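Local coordinates for protein tartronic semialdehyde reductase (Salmonella typhimurium, PDB 1YB4) that probably catalyses the reversible NAD(P)H-dependent reduction of tartronate semialdehyde (2-hydroxy-3-oxopropanoate) to (R)-glycerate, as a member of the 3-hydroxyisobutyrate dehydrogenase-related family, at residues G221-N226 with Q276-A281; E184-A189 with R215-H220; F233-H238 with E264-C269. One frame throughout, in Å; residues are numbered along the deposited sequence.

Contact 1 of 3, residues G221-N226 with Q276-A281; sequences GERMIN and QLDHSA
A salt bridge ties Arg223, on helix 215-225, to Asp278 in the Asx turn that precedes helix 283-290. Arg223 NH1 donates to Asp278 OD2 at 3.0 Å. The bond is bent, with an N-H...O angle of 143°. OD2 is met on its syn side, and the donor stands somewhat out of the carboxylate plane. The guanidinium and carboxylate planes are turned 74° apart, so the two groups do not lie flat together. The Arg223 chain is extended from CG to NE, and its foot passes Ser280: Arg223 CB lies 3.6 Å from Ser280 OG. The next residue, Met224, a selenomethionine, brings CG to 3.6 Å from Ser280 O. With CG anti to the backbone N (chi1 -178°), Asp278 turns its carboxylate to Arg223. Its OD2 also appears to accept from Ser280 N, as in an Asx turn, though the position of that nitrogen is less certain. Its OD1 accepts a weak hydrogen bond from Phe233 N. Met224 continues onto Ile183 and Ser187 of helix 167-195. The arrangement is an Asx turn pinned to a helix by a salt bridge, within the all-helical C-terminal domain of this dehydrogenase family.

Contact 2 of 3, residues E184-A189 with R215-H220; sequences EAVSEA and RILEVH
Val186 points both of its methyl groups at helix 215-225. Its CG1 meets Leu217 CD1 at 3.5 Å. Its CG2 lies 3.9 Å from Ile216 CG2. The valine thus sits against two consecutive residues: CG1 meets Leu217 alone, while CG2 lies between Ile216 and the Leu217 CA and CB. Its torsion explains the split: CG1 is anti to the backbone N (chi1 -175°), while CG2 is anti to the carbonyl carbon. Val186 and Leu217 cross at about a right angle. Ile216 offers its CG2 branch, and also packs on Val179, Asn182 and Ile183, earlier on the same helix as Val186. This is apolar helix-to-helix packing in the helical C-terminal domain, where the long helix 167-195 receives the start of helix 215-225. The backbones come close, with Val186 CA 6.1 Å from Leu217 CA. Ser214 OG accepts from Leu217 N at the beginning of that helix. Further out, Leu217 packs on Met208. Other sides of the same segments face the second subunit. There Glu188 OE2 accepts a hydrogen bond from Asn258 N, and OE1 is hydrogen-bonded to Thr259 OG1, both of that subunit, and Arg215 makes a cation-pi contact with its Phe211.

Contact 3 of 3, residues F233-H238 with E264-C269; sequences FKIALH and ELFNTC
Ile235 and Phe266 make the tight part of this contact between helices 235-251 and 257-271. Ile235 CG2 lies 3.5 Å from Phe266 CD1 and meets the ring obliquely. The other branch of the isoleucine runs on to Cys269, with Ile235 CD1 3.8 Å from Cys269 CB. Ile235 CG1 is anti to the carbonyl carbon (chi1 -73°), which sends the two branches to different partners. The looser part is at His238. Phe266 CE2 lies over one face of the imidazole, and is 3.9 Å from His238 CB. The rings are oblique, with centroids 5.4 Å apart and planes at 41°. The nitrogens of His238 are engaged beyond the two segments: NE2 is hydrogen-bonded to Gln176 O, and ND1 to His279 ND1. On the far side of helix 257-271 the polar residues meet other subunits. Glu264 OE1 accepts from Leu256 N of the third subunit, and Thr268 OG1 donates to Met289 O of the fourth. The His238 side chain is about 8 Å from that of Lys172, the predicted active-site residue. Phe266 thus covers part of one face of the His238 ring with apolar carbon, while the bonds to Gln176 and His279 probably fix the rotation of its ring.

In the fold
All three contacts are mainly buried and lie in the helical C-terminal domain, away from the seven-stranded sheet. Contacts 1 and 2 share helix 215-225: contact 2 uses its beginning and contact 1 its end. Contact 1 is the polar one, with a salt bridge to a loop. Contacts 2 and 3 join helices through apolar side chains, and contact 3 adds an aromatic pair. His279 of contact 1 links to contact 3 by hydrogen bonds to Phe233 O and His238 ND1, and its ring meets His220 of contact 2. Contacts 2 and 3 have segments that reach neighbouring subunits, whereas those of contact 1 touch no other chain. Contact 3 is the one near the predicted active site.

Contact 1 of 3, residues G221-N226 with Q276-A281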
ATOM      1  N   GLY A 221     -21.526   7.810  -1.873  1.00 37.20           N
ATOM      2  CA  GLY A 221     -20.997   9.029  -2.455  1.00 34.98           C
ATOM      3  C   GLY A 221     -21.760  10.198  -1.867  1.00 36.45           C
ATOM      4  O   GLY A 221     -21.186  11.156  -1.353  1.00 36.57           O
ATOM      5  N   GLU A 222     -23.080  10.093  -1.928  1.00 39.34           N
ATOM      6  CA  GLU A 222     -23.977  11.118  -1.405  1.00 40.67           C
ATOM      7  C   GLU A 222     -23.711  11.375   0.087  1.00 36.86           C
ATOM      8  O   GLU A 222     -23.602  12.522   0.520  1.00 34.32           O
ATOM      9  CB  GLU A 222     -25.430  10.669  -1.623  1.00 45.65           C
ATOM     10  CG  GLU A 222     -26.488  11.735  -1.380  1.00 52.28           C
ATOM     11  CD  GLU A 222     -26.689  12.648  -2.581  1.00 56.04           C
ATOM     12  OE1 GLU A 222     -25.729  13.357  -2.970  1.00 59.69           O
ATOM     13  OE2 GLU A 222     -27.812  12.654  -3.137  1.00 56.23           O
ATOM     14  N   ARG A 223     -23.596  10.300   0.863  1.00 33.24           N
ATOM     15  CA  ARG A 223     -23.339  10.417   2.287  1.00 32.94           C
ATOM     16  C   ARG A 223     -22.091  11.240   2.603  1.00 34.56           C
ATOM     17  O   ARG A 223     -22.029  11.911   3.634  1.00 35.66           O
ATOM     18  CB  ARG A 223     -23.215   9.025   2.919  1.00 33.81           C
ATOM     19  CG  ARG A 223     -24.515   8.256   3.029  1.00 32.97           C
ATOM     20  CD  ARG A 223     -24.290   6.829   3.539  1.00 39.74           C
ATOM     21  NE  ARG A 223     -25.512   6.021   3.491  1.00 43.31           N
ATOM     22  CZ  ARG A 223     -25.594   4.738   3.843  1.00 44.35           C
ATOM     23  NH1 ARG A 223     -24.522   4.089   4.279  1.00 45.00           N
ATOM     24  NH2 ARG A 223     -26.754   4.097   3.748  1.00 41.66           N
HETATM   25  N   MSE A 224     -21.107  11.200   1.706  1.00 35.64           N
HETATM   26  CA  MSE A 224     -19.857  11.929   1.903  1.00 35.85           C
HETATM   27  C   MSE A 224     -19.994  13.413   1.628  1.00 36.35           C
HETATM   28  O   MSE A 224     -19.383  14.244   2.310  1.00 35.60           O
HETATM   29  CB  MSE A 224     -18.758  11.350   1.004  1.00 38.26           C
HETATM   30  CG  MSE A 224     -18.312   9.923   1.350  1.00 43.26           C
HETATM   31 SE   MSE A 224     -17.059   9.161   0.033  1.00 51.81          SE
HETATM   32  CE  MSE A 224     -17.618   7.297   0.129  1.00 45.78           C
ATOM     33  N   ILE A 225     -20.790  13.740   0.616  1.00 37.44           N
ATOM     34  CA  ILE A 225     -21.011  15.126   0.226  1.00 39.24           C
ATOM     35  C   ILE A 225     -21.859  15.896   1.236  1.00 39.18           C
ATOM     36  O   ILE A 225     -21.497  16.992   1.666  1.00 37.84           O
ATOM     37  CB  ILE A 225     -21.698  15.203  -1.152  1.00 42.35           C
ATOM     38  CG1 ILE A 225     -20.837  14.482  -2.209  1.00 46.49           C
ATOM     39  CG2 ILE A 225     -21.917  16.660  -1.532  1.00 42.98           C
ATOM     40  CD1 ILE A 225     -21.381  14.538  -3.648  1.00 44.15           C
ATOM     41  N   ASN A 226     -22.984  15.314   1.625  1.00 38.63           N
ATOM     42  CA  ASN A 226     -23.858  15.981   2.571  1.00 41.64           C
ATOM     43  C   ASN A 226     -23.408  15.782   4.010  1.00 42.70           C
ATOM     44  O   ASN A 226     -24.123  16.149   4.938  1.00 45.93           O
ATOM     45  CB  ASN A 226     -25.294  15.490   2.383  1.00 40.00           C
ATOM     46  CG  ASN A 226     -25.757  15.600   0.937  1.00 42.83           C
ATOM     47  OD1 ASN A 226     -25.409  16.557   0.233  1.00 42.45           O
ATOM     48  ND2 ASN A 226     -26.554  14.631   0.490  1.00 40.51           N
ATOM     49  N   GLN A 276     -17.506   4.831  15.409  1.00 33.30           N
ATOM     50  CA  GLN A 276     -18.949   4.718  15.555  1.00 33.03           C
ATOM     51  C   GLN A 276     -19.780   5.335  14.448  1.00 33.83           C
ATOM     52  O   GLN A 276     -20.995   5.439  14.575  1.00 35.04           O
ATOM     53  CB  GLN A 276     -19.363   5.320  16.902  1.00 35.63           C
ATOM     54  CG  GLN A 276     -18.945   4.474  18.103  1.00 34.78           C
ATOM     55  CD  GLN A 276     -19.420   3.043  17.952  1.00 37.36           C
ATOM     56  OE1 GLN A 276     -20.561   2.800  17.534  1.00 39.61           O
ATOM     57  NE2 GLN A 276     -18.556   2.087  18.286  1.00 35.70           N
ATOM     58  N   LEU A 277     -19.133   5.729  13.362  1.00 33.74           N
ATOM     59  CA  LEU A 277     -19.836   6.345  12.253  1.00 33.16           C
ATOM     60  C   LEU A 277     -20.041   5.353  11.116  1.00 34.03           C
ATOM     61  O   LEU A 277     -19.518   4.234  11.149  1.00 33.53           O
ATOM     62  CB  LEU A 277     -19.042   7.551  11.764  1.00 33.19           C
ATOM     63  CG  LEU A 277     -18.624   8.496  12.898  1.00 35.26           C
ATOM     64  CD1 LEU A 277     -17.536   9.432  12.410  1.00 36.77           C
ATOM     65  CD2 LEU A 277     -19.832   9.276  13.398  1.00 32.97           C
ATOM     66  N   ASP A 278     -20.831   5.771  10.131  1.00 33.45           N
ATOM     67  CA  ASP A 278     -21.122   4.966   8.953  1.00 34.06           C
ATOM     68  C   ASP A 278     -19.815   4.783   8.183  1.00 34.42           C
ATOM     69  O   ASP A 278     -19.045   5.729   8.051  1.00 33.09           O
ATOM     70  CB  ASP A 278     -22.134   5.689   8.074  1.00 33.38           C
ATOM     71  CG  ASP A 278     -22.521   4.885   6.865  1.00 36.34           C
ATOM     72  OD1 ASP A 278     -23.149   3.823   7.046  1.00 39.92           O
ATOM     73  OD2 ASP A 278     -22.195   5.306   5.732  1.00 37.19           O
ATOM     74  N   HIS A 279     -19.560   3.584   7.661  1.00 33.52           N
ATOM     75  CA  HIS A 279     -18.305   3.377   6.957  1.00 33.97           C
ATOM     76  C   HIS A 279     -18.081   4.329   5.788  1.00 36.18           C
ATOM     77  O   HIS A 279     -17.016   4.311   5.155  1.00 35.80           O
ATOM     78  CB  HIS A 279     -18.149   1.917   6.514  1.00 35.07           C
ATOM     79  CG  HIS A 279     -19.320   1.368   5.763  1.00 35.22           C
ATOM     80  ND1 HIS A 279     -19.378   0.055   5.346  1.00 33.74           N
ATOM     81  CD2 HIS A 279     -20.451   1.956   5.312  1.00 34.57           C
ATOM     82  CE1 HIS A 279     -20.491  -0.141   4.665  1.00 33.11           C
ATOM     83  NE2 HIS A 279     -21.162   0.996   4.628  1.00 35.71           N
ATOM     84  N   SER A 280     -19.074   5.171   5.504  1.00 33.44           N
ATOM     85  CA  SER A 280     -18.929   6.153   4.440  1.00 31.61           C
ATOM     86  C   SER A 280     -18.025   7.238   5.029  1.00 29.43           C
ATOM     87  O   SER A 280     -17.470   8.072   4.314  1.00 31.56           O
ATOM     88  CB  SER A 280     -20.293   6.738   4.043  1.00 34.50           C
ATOM     89  OG  SER A 280     -20.945   7.327   5.155  1.00 38.42           O
ATOM     90  N   ALA A 281     -17.873   7.199   6.347  1.00 25.96           N
ATOM     91  CA  ALA A 281     -17.022   8.138   7.061  1.00 26.63           C
ATOM     92  C   ALA A 281     -15.549   7.937   6.678  1.00 28.98           C
ATOM     93  O   ALA A 281     -14.664   8.702   7.081  1.00 29.02           O
ATOM     94  CB  ALA A 281     -17.205   7.951   8.546  1.00 26.61           C
TER

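Contact 2 of 3, residues E184-A189 with R215-H220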
ATOM      1  N   GLU A 184     -13.482   3.342  -0.418  1.00 23.36           N
ATOM      2  CA  GLU A 184     -12.209   4.040  -0.402  1.00 23.02           C
ATOM      3  C   GLU A 184     -11.947   4.673  -1.765  1.00 24.96           C
ATOM      4  O   GLU A 184     -11.401   5.778  -1.860  1.00 25.27           O
ATOM      5  CB  GLU A 184     -11.092   3.069  -0.022  1.00 25.41           C
ATOM      6  CG  GLU A 184      -9.823   3.724   0.520  1.00 24.91           C
ATOM      7  CD  GLU A 184      -8.881   4.195  -0.571  1.00 29.44           C
ATOM      8  OE1 GLU A 184      -9.015   3.727  -1.725  1.00 25.57           O
ATOM      9  OE2 GLU A 184      -7.988   5.018  -0.264  1.00 29.03           O
ATOM     10  N   ALA A 185     -12.353   3.982  -2.822  1.00 24.72           N
ATOM     11  CA  ALA A 185     -12.152   4.511  -4.162  1.00 27.40           C
ATOM     12  C   ALA A 185     -12.911   5.828  -4.364  1.00 27.29           C
ATOM     13  O   ALA A 185     -12.340   6.819  -4.819  1.00 29.51           O
ATOM     14  CB  ALA A 185     -12.568   3.481  -5.204  1.00 24.47           C
ATOM     15  N   VAL A 186     -14.194   5.844  -4.021  1.00 27.12           N
ATOM     16  CA  VAL A 186     -14.990   7.063  -4.165  1.00 25.61           C
ATOM     17  C   VAL A 186     -14.350   8.193  -3.336  1.00 25.71           C
ATOM     18  O   VAL A 186     -14.348   9.358  -3.755  1.00 27.84           O
ATOM     19  CB  VAL A 186     -16.465   6.819  -3.707  1.00 23.76           C
ATOM     20  CG1 VAL A 186     -17.329   8.058  -3.964  1.00 17.62           C
ATOM     21  CG2 VAL A 186     -17.032   5.612  -4.465  1.00 19.87           C
ATOM     22  N   SER A 187     -13.788   7.842  -2.180  1.00 24.72           N
ATOM     23  CA  SER A 187     -13.133   8.816  -1.294  1.00 26.65           C
ATOM     24  C   SER A 187     -11.894   9.472  -1.934  1.00 28.28           C
ATOM     25  O   SER A 187     -11.687  10.685  -1.832  1.00 26.37           O
ATOM     26  CB  SER A 187     -12.705   8.130   0.010  1.00 27.05           C
ATOM     27  OG  SER A 187     -13.793   7.489   0.658  1.00 25.92           O
ATOM     28  N   GLU A 188     -11.069   8.661  -2.588  1.00 29.07           N
ATOM     29  CA  GLU A 188      -9.854   9.160  -3.220  1.00 30.89           C
ATOM     30  C   GLU A 188     -10.158  10.023  -4.441  1.00 31.42           C
ATOM     31  O   GLU A 188      -9.502  11.033  -4.675  1.00 30.74           O
ATOM     32  CB  GLU A 188      -8.950   7.989  -3.633  1.00 32.82           C
ATOM     33  CG  GLU A 188      -8.095   7.441  -2.509  1.00 30.49           C
ATOM     34  CD  GLU A 188      -7.039   6.440  -2.978  1.00 34.50           C
ATOM     35  OE1 GLU A 188      -6.474   6.606  -4.089  1.00 29.38           O
ATOM     36  OE2 GLU A 188      -6.752   5.490  -2.216  1.00 35.89           O
ATOM     37  N   ALA A 189     -11.160   9.611  -5.214  1.00 32.28           N
ATOM     38  CA  ALA A 189     -11.571  10.329  -6.419  1.00 30.04           C
ATOM     39  C   ALA A 189     -12.224  11.683  -6.120  1.00 29.08           C
ATOM     40  O   ALA A 189     -11.893  12.693  -6.744  1.00 29.72           O
ATOM     41  CB  ALA A 189     -12.524   9.456  -7.222  1.00 30.06           C
ATOM     42  N   ARG A 215     -22.995   1.072  -6.773  1.00 35.46           N
ATOM     43  CA  ARG A 215     -24.047   1.189  -5.777  1.00 35.69           C
ATOM     44  C   ARG A 215     -23.500   2.007  -4.610  1.00 34.61           C
ATOM     45  O   ARG A 215     -24.266   2.587  -3.831  1.00 34.92           O
ATOM     46  CB  ARG A 215     -24.460  -0.203  -5.312  1.00 39.51           C
ATOM     47  CG  ARG A 215     -25.559  -0.228  -4.289  1.00 44.27           C
ATOM     48  CD  ARG A 215     -26.799   0.508  -4.755  1.00 48.92           C
ATOM     49  NE  ARG A 215     -27.869   0.353  -3.775  1.00 53.18           N
ATOM     50  CZ  ARG A 215     -28.907   1.175  -3.654  1.00 56.53           C
ATOM     51  NH1 ARG A 215     -29.028   2.233  -4.456  1.00 56.40           N
ATOM     52  NH2 ARG A 215     -29.828   0.936  -2.727  1.00 54.96           N
ATOM     53  N   ILE A 216     -22.166   2.052  -4.519  1.00 31.87           N
ATOM     54  CA  ILE A 216     -21.437   2.785  -3.479  1.00 30.14           C
ATOM     55  C   ILE A 216     -21.316   4.279  -3.789  1.00 30.47           C
ATOM     56  O   ILE A 216     -21.514   5.111  -2.902  1.00 30.30           O
ATOM     57  CB  ILE A 216     -20.000   2.217  -3.296  1.00 31.43           C
ATOM     58  CG1 ILE A 216     -20.075   0.808  -2.713  1.00 31.67           C
ATOM     59  CG2 ILE A 216     -19.164   3.143  -2.394  1.00 25.26           C
ATOM     60  CD1 ILE A 216     -20.717   0.762  -1.368  1.00 32.44           C
ATOM     61  N   LEU A 217     -20.951   4.617  -5.025  1.00 27.60           N
ATOM     62  CA  LEU A 217     -20.846   6.021  -5.416  1.00 28.16           C
ATOM     63  C   LEU A 217     -22.224   6.674  -5.315  1.00 30.93           C
ATOM     64  O   LEU A 217     -22.355   7.837  -4.958  1.00 29.69           O
ATOM     65  CB  LEU A 217     -20.344   6.134  -6.852  1.00 27.54           C
ATOM     66  CG  LEU A 217     -20.382   7.528  -7.485  1.00 25.85           C
ATOM     67  CD1 LEU A 217     -19.428   8.460  -6.736  1.00 26.25           C
ATOM     68  CD2 LEU A 217     -20.013   7.433  -8.962  1.00 17.80           C
ATOM     69  N   GLU A 218     -23.256   5.908  -5.634  1.00 34.16           N
ATOM     70  CA  GLU A 218     -24.609   6.428  -5.575  1.00 40.16           C
ATOM     71  C   GLU A 218     -25.046   6.758  -4.153  1.00 41.24           C
ATOM     72  O   GLU A 218     -25.395   7.904  -3.852  1.00 43.24           O
ATOM     73  CB  GLU A 218     -25.583   5.424  -6.171  1.00 43.63           C
ATOM     74  CG  GLU A 218     -26.964   5.988  -6.367  1.00 48.65           C
ATOM     75  CD  GLU A 218     -27.959   4.916  -6.705  1.00 52.18           C
ATOM     76  OE1 GLU A 218     -27.551   3.917  -7.350  1.00 51.95           O
ATOM     77  OE2 GLU A 218     -29.144   5.080  -6.333  1.00 54.96           O
ATOM     78  N   VAL A 219     -25.032   5.749  -3.284  1.00 39.98           N
ATOM     79  CA  VAL A 219     -25.433   5.941  -1.903  1.00 40.21           C
ATOM     80  C   VAL A 219     -24.354   6.600  -1.057  1.00 40.81           C
ATOM     81  O   VAL A 219     -24.514   7.744  -0.629  1.00 42.02           O
ATOM     82  CB  VAL A 219     -25.836   4.608  -1.245  1.00 43.30           C
ATOM     83  CG1 VAL A 219     -26.270   4.859   0.207  1.00 42.57           C
ATOM     84  CG2 VAL A 219     -26.986   3.950  -2.038  1.00 43.80           C
ATOM     85  N   HIS A 220     -23.258   5.882  -0.817  1.00 40.20           N
ATOM     86  CA  HIS A 220     -22.151   6.393  -0.014  1.00 37.62           C
ATOM     87  C   HIS A 220     -21.555   7.678  -0.552  1.00 37.78           C
ATOM     88  O   HIS A 220     -21.115   8.541   0.218  1.00 36.88           O
ATOM     89  CB  HIS A 220     -21.071   5.325   0.103  1.00 40.39           C
ATOM     90  CG  HIS A 220     -21.570   4.048   0.687  1.00 39.69           C
ATOM     91  ND1 HIS A 220     -22.378   3.179  -0.017  1.00 40.02           N
ATOM     92  CD2 HIS A 220     -21.460   3.534   1.934  1.00 39.92           C
ATOM     93  CE1 HIS A 220     -22.745   2.187   0.777  1.00 39.88           C
ATOM     94  NE2 HIS A 220     -22.203   2.379   1.966  1.00 38.74           N
TER

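Contact 3 of 3, residues F233-H238 with E264-C269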
ATOM      1  N   PHE A 233     -23.850   1.300   9.117  1.00 47.73           N
ATOM      2  CA  PHE A 233     -22.877   0.226   9.271  1.00 43.12           C
ATOM      3  C   PHE A 233     -21.603   0.851   9.862  1.00 40.90           C
ATOM      4  O   PHE A 233     -20.847   1.537   9.156  1.00 38.54           O
ATOM      5  CB  PHE A 233     -22.572  -0.435   7.923  1.00 40.29           C
ATOM      6  CG  PHE A 233     -21.861  -1.751   8.055  1.00 35.87           C
ATOM      7  CD1 PHE A 233     -22.534  -2.868   8.530  1.00 34.95           C
ATOM      8  CD2 PHE A 233     -20.504  -1.851   7.798  1.00 34.86           C
ATOM      9  CE1 PHE A 233     -21.871  -4.058   8.746  1.00 31.68           C
ATOM     10  CE2 PHE A 233     -19.831  -3.040   8.013  1.00 30.66           C
ATOM     11  CZ  PHE A 233     -20.514  -4.145   8.492  1.00 30.94           C
ATOM     12  N   LYS A 234     -21.380   0.622  11.157  1.00 37.12           N
ATOM     13  CA  LYS A 234     -20.223   1.189  11.857  1.00 39.46           C
ATOM     14  C   LYS A 234     -18.866   0.769  11.295  1.00 36.21           C
ATOM     15  O   LYS A 234     -18.674  -0.366  10.849  1.00 34.12           O
ATOM     16  CB  LYS A 234     -20.245   0.834  13.361  1.00 42.82           C
ATOM     17  CG  LYS A 234     -21.475   1.268  14.171  1.00 44.76           C
ATOM     18  CD  LYS A 234     -21.318   0.844  15.641  1.00 46.92           C
ATOM     19  CE  LYS A 234     -22.633   0.877  16.437  1.00 48.44           C
ATOM     20  NZ  LYS A 234     -23.344   2.187  16.377  1.00 47.00           N
ATOM     21  N   ILE A 235     -17.921   1.699  11.334  1.00 34.03           N
ATOM     22  CA  ILE A 235     -16.573   1.434  10.875  1.00 29.92           C
ATOM     23  C   ILE A 235     -16.010   0.317  11.739  1.00 29.96           C
ATOM     24  O   ILE A 235     -15.380  -0.607  11.234  1.00 27.67           O
ATOM     25  CB  ILE A 235     -15.711   2.710  10.970  1.00 29.18           C
ATOM     26  CG1 ILE A 235     -16.145   3.674   9.859  1.00 26.11           C
ATOM     27  CG2 ILE A 235     -14.225   2.371  10.874  1.00 28.70           C
ATOM     28  CD1 ILE A 235     -15.365   4.980   9.786  1.00 28.44           C
ATOM     29  N   ALA A 236     -16.267   0.377  13.041  1.00 32.16           N
ATOM     30  CA  ALA A 236     -15.781  -0.677  13.938  1.00 33.44           C
ATOM     31  C   ALA A 236     -16.231  -2.057  13.448  1.00 32.86           C
ATOM     32  O   ALA A 236     -15.518  -3.047  13.594  1.00 35.98           O
ATOM     33  CB  ALA A 236     -16.284  -0.446  15.345  1.00 33.22           C
ATOM     34  N   LEU A 237     -17.420  -2.114  12.869  1.00 30.97           N
ATOM     35  CA  LEU A 237     -17.962  -3.353  12.342  1.00 30.42           C
ATOM     36  C   LEU A 237     -17.235  -3.791  11.062  1.00 30.73           C
ATOM     37  O   LEU A 237     -16.813  -4.950  10.920  1.00 27.89           O
ATOM     38  CB  LEU A 237     -19.452  -3.167  12.073  1.00 29.14           C
ATOM     39  CG  LEU A 237     -20.309  -3.748  13.187  1.00 36.07           C
ATOM     40  CD1 LEU A 237     -21.589  -2.932  13.357  1.00 40.31           C
ATOM     41  CD2 LEU A 237     -20.598  -5.225  12.856  1.00 37.74           C
ATOM     42  N   HIS A 238     -17.096  -2.862  10.123  1.00 29.43           N
ATOM     43  CA  HIS A 238     -16.404  -3.184   8.892  1.00 30.91           C
ATOM     44  C   HIS A 238     -14.948  -3.529   9.230  1.00 30.30           C
ATOM     45  O   HIS A 238     -14.267  -4.210   8.453  1.00 30.74           O
ATOM     46  CB  HIS A 238     -16.478  -2.011   7.897  1.00 30.00           C
ATOM     47  CG  HIS A 238     -16.473  -2.443   6.465  1.00 27.47           C
ATOM     48  ND1 HIS A 238     -16.940  -1.642   5.443  1.00 27.73           N
ATOM     49  CD2 HIS A 238     -16.067  -3.598   5.885  1.00 24.88           C
ATOM     50  CE1 HIS A 238     -16.824  -2.289   4.295  1.00 28.77           C
ATOM     51  NE2 HIS A 238     -16.297  -3.478   4.537  1.00 29.18           N
ATOM     52  N   GLU A 264      -6.042  -0.308   7.479  1.00 26.82           N
ATOM     53  CA  GLU A 264      -5.199   0.692   8.129  1.00 27.27           C
ATOM     54  C   GLU A 264      -5.850   2.073   8.097  1.00 27.24           C
ATOM     55  O   GLU A 264      -5.726   2.844   9.052  1.00 25.18           O
ATOM     56  CB  GLU A 264      -3.820   0.743   7.460  1.00 26.71           C
ATOM     57  CG  GLU A 264      -3.040  -0.541   7.590  1.00 29.33           C
ATOM     58  CD  GLU A 264      -2.997  -1.051   9.024  1.00 28.68           C
ATOM     59  OE1 GLU A 264      -2.483  -0.327   9.902  1.00 30.76           O
ATOM     60  OE2 GLU A 264      -3.482  -2.176   9.272  1.00 26.89           O
ATOM     61  N   LEU A 265      -6.522   2.389   6.993  1.00 26.01           N
ATOM     62  CA  LEU A 265      -7.205   3.674   6.873  1.00 27.43           C
ATOM     63  C   LEU A 265      -8.345   3.734   7.915  1.00 26.98           C
ATOM     64  O   LEU A 265      -8.623   4.790   8.492  1.00 25.18           O
ATOM     65  CB  LEU A 265      -7.747   3.858   5.450  1.00 23.88           C
ATOM     66  CG  LEU A 265      -6.732   4.010   4.301  1.00 25.78           C
ATOM     67  CD1 LEU A 265      -7.468   4.048   2.977  1.00 18.92           C
ATOM     68  CD2 LEU A 265      -5.918   5.279   4.472  1.00 22.52           C
ATOM     69  N   PHE A 266      -8.990   2.594   8.159  1.00 27.09           N
ATOM     70  CA  PHE A 266     -10.049   2.536   9.171  1.00 29.39           C
ATOM     71  C   PHE A 266      -9.426   2.790  10.535  1.00 28.51           C
ATOM     72  O   PHE A 266     -10.086   3.290  11.441  1.00 30.71           O
ATOM     73  CB  PHE A 266     -10.751   1.167   9.192  1.00 24.77           C
ATOM     74  CG  PHE A 266     -11.840   1.019   8.152  1.00 24.27           C
ATOM     75  CD1 PHE A 266     -12.588   2.117   7.746  1.00 21.09           C
ATOM     76  CD2 PHE A 266     -12.128  -0.231   7.600  1.00 25.63           C
ATOM     77  CE1 PHE A 266     -13.595   1.978   6.813  1.00 23.34           C
ATOM     78  CE2 PHE A 266     -13.142  -0.384   6.656  1.00 24.77           C
ATOM     79  CZ  PHE A 266     -13.875   0.721   6.263  1.00 24.98           C
ATOM     80  N   ASN A 267      -8.151   2.433  10.677  1.00 29.05           N
ATOM     81  CA  ASN A 267      -7.444   2.642  11.930  1.00 27.34           C
ATOM     82  C   ASN A 267      -7.273   4.137  12.126  1.00 27.51           C
ATOM     83  O   ASN A 267      -7.299   4.627  13.255  1.00 29.95           O
ATOM     84  CB  ASN A 267      -6.070   1.959  11.924  1.00 22.82           C
ATOM     85  CG  ASN A 267      -6.150   0.468  12.191  1.00 21.51           C
ATOM     86  OD1 ASN A 267      -7.143  -0.021  12.716  1.00 21.89           O
ATOM     87  ND2 ASN A 267      -5.090  -0.260  11.845  1.00 20.68           N
ATOM     88  N   THR A 268      -7.092   4.860  11.026  1.00 25.83           N
ATOM     89  CA  THR A 268      -6.952   6.308  11.099  1.00 25.94           C
ATOM     90  C   THR A 268      -8.307   6.908  11.487  1.00 24.92           C
ATOM     91  O   THR A 268      -8.364   7.852  12.264  1.00 22.89           O
ATOM     92  CB  THR A 268      -6.423   6.882   9.746  1.00 29.66           C
ATOM     93  OG1 THR A 268      -5.045   6.517   9.594  1.00 30.76           O
ATOM     94  CG2 THR A 268      -6.524   8.409   9.697  1.00 28.16           C
ATOM     95  N   CYS A 269      -9.400   6.340  10.986  1.00 24.31           N
ATOM     96  CA  CYS A 269     -10.718   6.846  11.354  1.00 27.78           C
ATOM     97  C   CYS A 269     -10.937   6.642  12.869  1.00 30.64           C
ATOM     98  O   CYS A 269     -11.236   7.601  13.604  1.00 30.68           O
ATOM     99  CB  CYS A 269     -11.826   6.132  10.569  1.00 27.09           C
ATOM    100  SG  CYS A 269     -11.811   6.397   8.755  1.00 30.42           S
TER